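Side-chain contacts in SusD homolog (Bacteroides thetaiotaomicron, PDB 4MRU), which probably binds mucin O-glycans as a member of the SusD/RagB family of outer-membrane lipoproteins, with a helix-rich, TPR-like fold: residues A[120-125]-A[150-155]; A[399-404]-A[408-413]. All blocks are in the same frame, centred on the assembly; numbering follows the deposited sequence.

Interaction 1: A[120-125]-A[150-155]; sequences RVTDIY and DSQKDV
Gln152 reaches across from the first turn of helix 152-173 to the last turn of helix 104-125, where its side chain meets Thr122. The contact thus joins two helix ends of the TPR-like SusD fold, away from the magnesium site. The two side chains cross obliquely, and the evidence for their order is in the atoms that touch: the threonine hydroxyl, itself hydrogen-bonded to Gly126 O, rests against the aliphatic part of the glutamine, OG1 of Thr122 to CG of Gln152 being 3.4 Å, while the amide runs on past it. CG of Gln152 is anti to the backbone N (chi1 -179°) and the chain stays extended beyond it, which carries NE2 to within 3.0 Å of Thr122 O. With an N-H...O angle of only 129°, this hydrogen bond is bent and weak. On its other branch Thr122 presents CG2 to Val155 CG1 at 4.0 Å, the two side chains passing antiparallel, one helical turn from the N-cap. That cap is Ser151, whose OG accepts from Asp154 N at 3.1 Å. Beside the amide, the carboxylate of Asp123 is turned 89° to it and makes no bond with it; its oxygens go instead to Tyr156, Trp502, Gln119 and Arg209, and Trp502 also chiefly holds the polar end of Gln152. Between the two segments the buried side chains supply one weak bond and a small apolar touch, so the bond from Asp123 to Tyr156, a second tie between the same helices, and the shared Trp502 probably contribute as much to the join.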
ATOM      1  N   ARG A 120      -7.324  -0.196  -3.983  1.00 18.98           N
ATOM      2  CA  ARG A 120      -6.895  -0.545  -2.642  1.00 17.79           C
ATOM      3  C   ARG A 120      -7.980  -1.391  -1.963  1.00 16.41           C
ATOM      4  O   ARG A 120      -7.692  -2.394  -1.303  1.00 17.86           O
ATOM      5  CB  ARG A 120      -6.605   0.690  -1.817  1.00 20.72           C
ATOM      6  CG  ARG A 120      -5.307   1.413  -2.161  1.00 25.21           C
ATOM      7  CD  ARG A 120      -5.374   2.886  -1.874  1.00 21.82           C
ATOM      8  NE  ARG A 120      -5.889   3.174  -0.522  1.00 22.14           N
ATOM      9  CZ  ARG A 120      -5.139   3.163   0.577  1.00 24.25           C
ATOM     10  NH1 ARG A 120      -3.847   2.824   0.523  1.00 22.14           N
ATOM     11  NH2 ARG A 120      -5.691   3.416   1.728  1.00 24.94           N
ATOM     12  N   VAL A 121      -9.227  -0.986  -2.114  1.00 17.49           N
ATOM     13  CA  VAL A 121     -10.315  -1.675  -1.437  1.00 16.77           C
ATOM     14  C   VAL A 121     -10.501  -3.104  -1.946  1.00 17.27           C
ATOM     15  O   VAL A 121     -10.651  -4.019  -1.159  1.00 18.75           O
ATOM     16  CB  VAL A 121     -11.636  -0.882  -1.568  1.00 18.43           C
ATOM     17  CG1 VAL A 121     -12.779  -1.580  -0.871  1.00 18.89           C
ATOM     18  CG2 VAL A 121     -11.440   0.527  -0.982  1.00 18.99           C
ATOM     19  N   THR A 122     -10.487  -3.320  -3.265  1.00 17.75           N
ATOM     20  CA  THR A 122     -10.604  -4.688  -3.733  1.00 18.75           C
ATOM     21  C   THR A 122      -9.364  -5.514  -3.308  1.00 19.85           C
ATOM     22  O   THR A 122      -9.509  -6.698  -3.016  1.00 19.33           O
ATOM     23  CB  THR A 122     -10.840  -4.846  -5.252  1.00 21.42           C
ATOM     24  OG1 THR A 122     -11.023  -6.246  -5.547  1.00 21.27           O
ATOM     25  CG2 THR A 122      -9.715  -4.328  -6.075  1.00 19.91           C
ATOM     26  N   ASP A 123      -8.193  -4.910  -3.280  1.00 19.42           N
ATOM     27  CA  ASP A 123      -6.999  -5.645  -2.828  1.00 20.48           C
ATOM     28  C   ASP A 123      -7.094  -6.092  -1.374  1.00 19.18           C
ATOM     29  O   ASP A 123      -6.565  -7.154  -1.016  1.00 21.24           O
ATOM     30  CB  ASP A 123      -5.719  -4.826  -3.021  1.00 21.20           C
ATOM     31  CG  ASP A 123      -5.251  -4.793  -4.474  1.00 25.36           C
ATOM     32  OD1 ASP A 123      -5.841  -5.503  -5.321  1.00 26.01           O
ATOM     33  OD2 ASP A 123      -4.312  -4.026  -4.747  1.00 22.20           O
ATOM     34  N   ILE A 124      -7.795  -5.320  -0.546  1.00 18.36           N
ATOM     35  CA  ILE A 124      -8.024  -5.704   0.850  1.00 17.66           C
ATOM     36  C   ILE A 124      -9.056  -6.843   1.013  1.00 19.51           C
ATOM     37  O   ILE A 124      -8.872  -7.719   1.881  1.00 18.70           O
ATOM     38  CB  ILE A 124      -8.461  -4.474   1.663  1.00 21.70           C
ATOM     39  CG1 ILE A 124      -7.312  -3.465   1.706  1.00 21.57           C
ATOM     40  CG2 ILE A 124      -8.876  -4.854   3.074  1.00 26.46           C
ATOM     41  CD1 ILE A 124      -7.798  -2.076   2.081  1.00 20.75           C
ATOM     42  N   TYR A 125     -10.114  -6.847   0.212  1.00 19.21           N
ATOM     43  CA  TYR A 125     -11.298  -7.729   0.450  1.00 19.07           C
ATOM     44  C   TYR A 125     -11.495  -8.809  -0.564  1.00 19.41           C
ATOM     45  O   TYR A 125     -12.052  -9.851  -0.233  1.00 18.04           O
ATOM     46  CB  TYR A 125     -12.582  -6.899   0.495  1.00 20.90           C
ATOM     47  CG  TYR A 125     -12.608  -5.979   1.688  1.00 21.77           C
ATOM     48  CD1 TYR A 125     -13.009  -6.434   2.934  1.00 20.76           C
ATOM     49  CD2 TYR A 125     -12.240  -4.675   1.576  1.00 19.14           C
ATOM     50  CE1 TYR A 125     -12.972  -5.626   4.048  1.00 19.69           C
ATOM     51  CE2 TYR A 125     -12.244  -3.838   2.683  1.00 20.57           C
ATOM     52  CZ  TYR A 125     -12.617  -4.314   3.908  1.00 20.96           C
ATOM     53  OH  TYR A 125     -12.641  -3.458   4.994  1.00 20.52           O
ATOM     54  N   ASP A 150     -18.941  -7.202  -7.340  1.00 22.09           N
ATOM     55  CA  ASP A 150     -18.233  -7.787  -8.469  1.00 20.95           C
ATOM     56  C   ASP A 150     -17.124  -8.711  -7.973  1.00 22.86           C
ATOM     57  O   ASP A 150     -16.485  -8.442  -6.961  1.00 21.23           O
ATOM     58  CB  ASP A 150     -17.560  -6.749  -9.335  1.00 22.51           C
ATOM     59  CG  ASP A 150     -18.533  -5.754 -10.015  1.00 25.70           C
ATOM     60  OD1 ASP A 150     -19.752  -5.976 -10.055  1.00 28.44           O
ATOM     61  OD2 ASP A 150     -18.003  -4.717 -10.505  1.00 26.85           O
ATOM     62  N   SER A 151     -16.821  -9.734  -8.759  1.00 20.66           N
ATOM     63  CA  SER A 151     -15.623 -10.515  -8.514  1.00 20.22           C
ATOM     64  C   SER A 151     -14.378  -9.629  -8.598  1.00 20.69           C
ATOM     65  O   SER A 151     -14.358  -8.633  -9.314  1.00 19.87           O
ATOM     66  CB  SER A 151     -15.529 -11.690  -9.479  1.00 21.96           C
ATOM     67  OG  SER A 151     -15.166 -11.301 -10.786  1.00 24.19           O
ATOM     68  N   GLN A 152     -13.320  -9.995  -7.860  1.00 21.91           N
ATOM     69  CA  GLN A 152     -12.099  -9.203  -7.955  1.00 20.62           C
ATOM     70  C   GLN A 152     -11.600  -9.178  -9.400  1.00 18.93           C
ATOM     71  O   GLN A 152     -11.148  -8.129  -9.890  1.00 19.20           O
ATOM     72  CB  GLN A 152     -11.008  -9.722  -7.050  1.00 19.87           C
ATOM     73  CG  GLN A 152      -9.732  -8.921  -7.101  1.00 18.77           C
ATOM     74  CD  GLN A 152      -8.684  -9.398  -6.101  1.00 19.00           C
ATOM     75  OE1 GLN A 152      -8.055 -10.430  -6.298  1.00 20.94           O
ATOM     76  NE2 GLN A 152      -8.486  -8.637  -5.021  1.00 19.12           N
ATOM     77  N   LYS A 153     -11.717 -10.295 -10.103  1.00 20.31           N
ATOM     78  CA  LYS A 153     -11.287 -10.313 -11.514  1.00 21.11           C
ATOM     79  C   LYS A 153     -12.058  -9.272 -12.322  1.00 19.30           C
ATOM     80  O   LYS A 153     -11.471  -8.539 -13.141  1.00 21.16           O
ATOM     81  CB  LYS A 153     -11.460 -11.702 -12.135  1.00 25.87           C
ATOM     82  CG  LYS A 153     -11.020 -11.748 -13.586  1.00 32.38           C
ATOM     83  CD  LYS A 153     -11.409 -12.992 -14.328  1.00 40.78           C
ATOM     84  CE  LYS A 153     -10.348 -14.082 -14.366  1.00 57.75           C
ATOM     85  NZ  LYS A 153     -10.505 -14.887 -15.618  1.00 67.97           N
ATOM     86  N   ASP A 154     -13.360  -9.233 -12.130  1.00 20.64           N
ATOM     87  CA  ASP A 154     -14.203  -8.271 -12.857  1.00 25.89           C
ATOM     88  C   ASP A 154     -13.946  -6.846 -12.412  1.00 23.00           C
ATOM     89  O   ASP A 154     -14.025  -5.907 -13.237  1.00 22.71           O
ATOM     90  CB  ASP A 154     -15.688  -8.608 -12.713  1.00 26.83           C
ATOM     91  CG  ASP A 154     -16.095  -9.836 -13.550  1.00 32.90           C
ATOM     92  OD1 ASP A 154     -15.368 -10.263 -14.463  1.00 31.92           O
ATOM     93  OD2 ASP A 154     -17.172 -10.344 -13.297  1.00 31.68           O
ATOM     94  N   VAL A 155     -13.609  -6.651 -11.144  1.00 19.59           N
ATOM     95  CA  VAL A 155     -13.209  -5.308 -10.749  1.00 19.78           C
ATOM     96  C   VAL A 155     -11.947  -4.855 -11.501  1.00 21.26           C
ATOM     97  O   VAL A 155     -11.929  -3.746 -12.042  1.00 19.65           O
ATOM     98  CB  VAL A 155     -12.987  -5.184  -9.249  1.00 21.25           C
ATOM     99  CG1 VAL A 155     -12.515  -3.789  -8.912  1.00 23.65           C
ATOM    100  CG2 VAL A 155     -14.292  -5.443  -8.510  1.00 22.69           C
TER

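Interaction 2: A[399-404]-A[408-413]. With EDO (1,2-ethanediol), chain L.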
ATOM      1  N   LYS A 399      22.886  -6.298  -2.175  1.00 18.67           N
ATOM      2  CA  LYS A 399      23.676  -6.461  -3.401  1.00 19.83           C
ATOM      3  C   LYS A 399      23.025  -7.440  -4.403  1.00 18.36           C
ATOM      4  O   LYS A 399      22.709  -8.589  -4.078  1.00 20.22           O
ATOM      5  CB  LYS A 399      25.109  -6.892  -3.063  1.00 20.17           C
ATOM      6  CG  LYS A 399      26.085  -6.947  -4.250  1.00 23.21           C
ATOM      7  CD  LYS A 399      27.488  -7.324  -3.801  1.00 23.08           C
ATOM      8  CE  LYS A 399      28.521  -7.272  -4.919  1.00 24.95           C
ATOM      9  NZ  LYS A 399      28.189  -8.273  -5.974  1.00 26.69           N
ATOM     10  N   TRP A 400      22.894  -6.980  -5.636  1.00 18.74           N
ATOM     11  CA  TRP A 400      22.305  -7.782  -6.737  1.00 21.27           C
ATOM     12  C   TRP A 400      23.034  -9.115  -6.958  1.00 20.14           C
ATOM     13  O   TRP A 400      24.262  -9.188  -6.899  1.00 18.18           O
ATOM     14  CB  TRP A 400      22.262  -6.953  -8.034  1.00 19.21           C
ATOM     15  CG  TRP A 400      21.555  -7.635  -9.177  1.00 18.64           C
ATOM     16  CD1 TRP A 400      22.129  -8.334 -10.206  1.00 18.04           C
ATOM     17  CD2 TRP A 400      20.147  -7.706  -9.379  1.00 15.85           C
ATOM     18  NE1 TRP A 400      21.158  -8.832 -11.027  1.00 17.65           N
ATOM     19  CE2 TRP A 400      19.934  -8.433 -10.551  1.00 19.40           C
ATOM     20  CE3 TRP A 400      19.042  -7.227  -8.671  1.00 17.88           C
ATOM     21  CZ2 TRP A 400      18.651  -8.683 -11.055  1.00 20.32           C
ATOM     22  CZ3 TRP A 400      17.759  -7.428  -9.201  1.00 18.05           C
ATOM     23  CH2 TRP A 400      17.583  -8.149 -10.366  1.00 18.49           C
ATOM     24  N   ASN A 401      22.259 -10.178  -7.177  1.00 18.29           N
ATOM     25  CA  ASN A 401      22.821 -11.491  -7.435  1.00 18.66           C
ATOM     26  C   ASN A 401      22.982 -11.585  -8.940  1.00 18.65           C
ATOM     27  O   ASN A 401      22.005 -11.611  -9.659  1.00 20.18           O
ATOM     28  CB  ASN A 401      21.934 -12.606  -6.906  1.00 19.97           C
ATOM     29  CG  ASN A 401      22.549 -13.986  -7.092  1.00 22.85           C
ATOM     30  OD1 ASN A 401      23.215 -14.255  -8.091  1.00 23.90           O
ATOM     31  ND2 ASN A 401      22.271 -14.880  -6.175  1.00 19.44           N
ATOM     32  N   GLU A 402      24.206 -11.673  -9.405  1.00 18.33           N
ATOM     33  CA  GLU A 402      24.516 -11.572 -10.851  1.00 18.87           C
ATOM     34  C   GLU A 402      24.063 -12.777 -11.660  1.00 19.54           C
ATOM     35  O   GLU A 402      24.190 -12.785 -12.888  1.00 19.29           O
ATOM     36  CB  GLU A 402      26.018 -11.353 -11.030  1.00 22.56           C
ATOM     37  CG  GLU A 402      26.563 -10.056 -10.431  1.00 26.47           C
ATOM     38  CD  GLU A 402      26.001  -8.781 -11.036  1.00 22.61           C
ATOM     39  OE1 GLU A 402      25.532  -8.766 -12.213  1.00 21.40           O
ATOM     40  OE2 GLU A 402      26.081  -7.737 -10.345  1.00 24.76           O
HETATM   41  N   MSE A 403      23.562 -13.824 -10.986  1.00 20.49           N
HETATM   42  CA  MSE A 403      22.948 -14.932 -11.694  1.00 22.46           C
HETATM   43  C   MSE A 403      21.645 -14.491 -12.321  1.00 21.96           C
HETATM   44  O   MSE A 403      21.094 -15.207 -13.138  1.00 21.45           O
HETATM   45  CB  MSE A 403      22.635 -16.088 -10.767  1.00 23.15           C
HETATM   46  CG  MSE A 403      23.839 -16.719 -10.109  1.00 24.89           C
HETATM   47 SE   MSE A 403      24.729 -17.739 -11.527  0.75 40.06          SE
HETATM   48  CE  MSE A 403      26.576 -17.583 -10.847  1.00 42.09           C
ATOM     49  N   GLY A 404      21.149 -13.313 -11.954  1.00 25.48           N
ATOM     50  CA  GLY A 404      19.971 -12.712 -12.590  1.00 23.95           C
ATOM     51  C   GLY A 404      18.777 -13.645 -12.461  1.00 21.21           C
ATOM     52  O   GLY A 404      18.431 -14.054 -11.338  1.00 19.18           O
ATOM     53  N   PHE A 408      16.148 -16.356  -9.473  1.00 21.22           N
ATOM     54  CA  PHE A 408      14.935 -15.585  -9.667  1.00 20.60           C
ATOM     55  C   PHE A 408      14.336 -15.187  -8.333  1.00 21.94           C
ATOM     56  O   PHE A 408      14.038 -14.027  -8.121  1.00 18.97           O
ATOM     57  CB  PHE A 408      13.890 -16.362 -10.509  1.00 20.01           C
ATOM     58  CG  PHE A 408      12.624 -15.578 -10.740  1.00 22.13           C
ATOM     59  CD1 PHE A 408      12.519 -14.723 -11.824  1.00 23.25           C
ATOM     60  CD2 PHE A 408      11.560 -15.654  -9.852  1.00 22.13           C
ATOM     61  CE1 PHE A 408      11.386 -13.939 -12.000  1.00 24.53           C
ATOM     62  CE2 PHE A 408      10.407 -14.904 -10.045  1.00 21.41           C
ATOM     63  CZ  PHE A 408      10.317 -14.038 -11.117  1.00 21.65           C
ATOM     64  N   GLU A 409      14.085 -16.160  -7.452  1.00 21.63           N
ATOM     65  CA  GLU A 409      13.330 -15.843  -6.249  1.00 21.24           C
ATOM     66  C   GLU A 409      14.150 -14.960  -5.339  1.00 19.59           C
ATOM     67  O   GLU A 409      13.604 -14.086  -4.688  1.00 19.91           O
ATOM     68  CB  GLU A 409      12.875 -17.104  -5.482  1.00 23.28           C
ATOM     69  CG  GLU A 409      11.705 -17.830  -6.139  1.00 28.15           C
ATOM     70  CD  GLU A 409      10.400 -17.030  -6.172  1.00 26.70           C
ATOM     71  OE1 GLU A 409      10.111 -16.254  -5.224  1.00 23.86           O
ATOM     72  OE2 GLU A 409       9.625 -17.205  -7.143  1.00 22.95           O
ATOM     73  N   GLU A 410      15.464 -15.162  -5.303  1.00 19.67           N
ATOM     74  CA  GLU A 410      16.304 -14.304  -4.474  1.00 19.55           C
ATOM     75  C   GLU A 410      16.315 -12.849  -4.978  1.00 21.26           C
ATOM     76  O   GLU A 410      16.241 -11.895  -4.177  1.00 18.77           O
ATOM     77  CB  GLU A 410      17.735 -14.849  -4.375  1.00 21.44           C
ATOM     78  CG  GLU A 410      18.601 -14.097  -3.367  1.00 20.19           C
ATOM     79  CD  GLU A 410      20.087 -14.425  -3.464  1.00 25.05           C
ATOM     80  OE1 GLU A 410      20.441 -15.571  -3.101  1.00 29.77           O
ATOM     81  OE2 GLU A 410      20.901 -13.545  -3.878  1.00 20.61           O
ATOM     82  N   ASN A 411      16.405 -12.655  -6.292  1.00 19.83           N
ATOM     83  CA  ASN A 411      16.459 -11.319  -6.806  1.00 19.79           C
ATOM     84  C   ASN A 411      15.069 -10.660  -6.673  1.00 18.14           C
ATOM     85  O   ASN A 411      14.973  -9.484  -6.431  1.00 17.30           O
ATOM     86  CB  ASN A 411      17.002 -11.283  -8.271  1.00 20.17           C
ATOM     87  CG  ASN A 411      18.531 -11.259  -8.324  1.00 21.32           C
ATOM     88  OD1 ASN A 411      19.186 -10.662  -7.462  1.00 21.71           O
ATOM     89  ND2 ASN A 411      19.095 -11.931  -9.299  1.00 19.28           N
ATOM     90  N   LEU A 412      14.006 -11.447  -6.806  1.00 18.04           N
ATOM     91  CA  LEU A 412      12.665 -10.919  -6.587  1.00 18.52           C
ATOM     92  C   LEU A 412      12.530 -10.466  -5.118  1.00 19.74           C
ATOM     93  O   LEU A 412      12.015  -9.384  -4.822  1.00 19.44           O
ATOM     94  CB  LEU A 412      11.607 -11.957  -6.932  1.00 18.03           C
ATOM     95  CG  LEU A 412      10.154 -11.575  -6.652  1.00 18.62           C
ATOM     96  CD1 LEU A 412       9.741 -10.390  -7.496  1.00 19.60           C
ATOM     97  CD2 LEU A 412       9.218 -12.769  -6.906  1.00 19.36           C
ATOM     98  N   GLU A 413      13.069 -11.280  -4.226  1.00 16.73           N
ATOM     99  CA  GLU A 413      13.036 -10.978  -2.815  1.00 18.37           C
ATOM    100  C   GLU A 413      13.708  -9.618  -2.512  1.00 19.63           C
ATOM    101  O   GLU A 413      13.135  -8.817  -1.780  1.00 18.30           O
ATOM    102  CB  GLU A 413      13.672 -12.102  -1.996  1.00 18.93           C
ATOM    103  CG  GLU A 413      13.641 -11.836  -0.489  1.00 21.18           C
ATOM    104  CD  GLU A 413      14.196 -12.951   0.341  1.00 25.43           C
ATOM    105  OE1 GLU A 413      14.802 -13.922  -0.241  1.00 25.81           O
ATOM    106  OE2 GLU A 413      14.073 -12.834   1.600  1.00 25.28           O
TER
HETATM  107  C1  EDO L 610      27.236 -11.499  -4.170  1.00 35.75           C
HETATM  108  O1  EDO L 610      26.627 -10.721  -5.230  1.00 29.28           O
HETATM  109  C2  EDO L 610      28.752 -11.638  -4.296  1.00 42.79           C
HETATM  110  O2  EDO L 610      29.427 -10.366  -4.414  1.00 36.47           O
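Asn411 lies flat over one face of the Trp400 ring, amide and indole planes only 5° apart, and from there it grips the backbone of the 399-404 loop. Its CB adds a CH-pi contact, 4.1 Å from the centroid of the six-membered ring. With CG anti to the carbonyl carbon (chi1 -85°), the amide is turned toward the loop, where OD1 and one N-H of ND2 meet Asn401 and the other N-H meets Gly404. OD1 of Asn411 accepts from Asn401 N at 3.1 Å, and ND2 of Asn411 donates to Asn401 O at 2.9 Å, both in the carbonyl plane and on a lone pair. The bond from Asn411 ND2 to Gly404 O, 3.0 Å, is less straight and tilted from that carbonyl plane. These bonds span a type I beta turn, Asn401 to Gly404, closed by Gly404 N to Asn401 O at 3.0 Å and overlapped by an Asx turn in which Asn401 OD1 takes the backbone N of Met403, a selenomethionine. Gly404 has positive phi, which favours glycine. With a leucine in place of Asn411, Asn401 N would lose its acceptor and the carbonyl oxygens of Asn401 and Gly404 the ND2 donor, which would probably leave the turn less firmly tied to helix 408-423. The Trp400 side chain stands about 7 Å both from a bound magnesium ion, too far to coordinate it, and from the side chain of Asn373, a magnesium-binding residue. Toward solvent the contact thins. Asn401 ND2 meets Glu410 OE2 at 3.0 Å from above the carboxylate, 55° out of its plane, and that oxygen also pairs with Arg414, which reaches Asn411 OD1 as well. Farther out, Lys399 NZ bonds both hydroxyls of a 1,2-ethanediol, probably from the crystallisation liquor.

How the interactions relate
Interaction 1 is complete in the sequence well before interaction 2 begins, and both belong to the same SusD/RagB-family chain, which forms the assembly alone. Their centres are 31 Å apart and their nearest atoms about 16 Å, without touching. They share no helix: the first joins the end of helix 104-125 to the start of helix 152-173, whereas the second ties the irregular 399-404 loop to helix 408-423. Depth differs too, with centres 14 Å and 23 Å from that of the chain. The earlier contact therefore belongs to the buried helical packing, the later one to a peripheral loop near a magnesium ion; helix 427-437, which follows helix 408-423, touches the 120-125 segment.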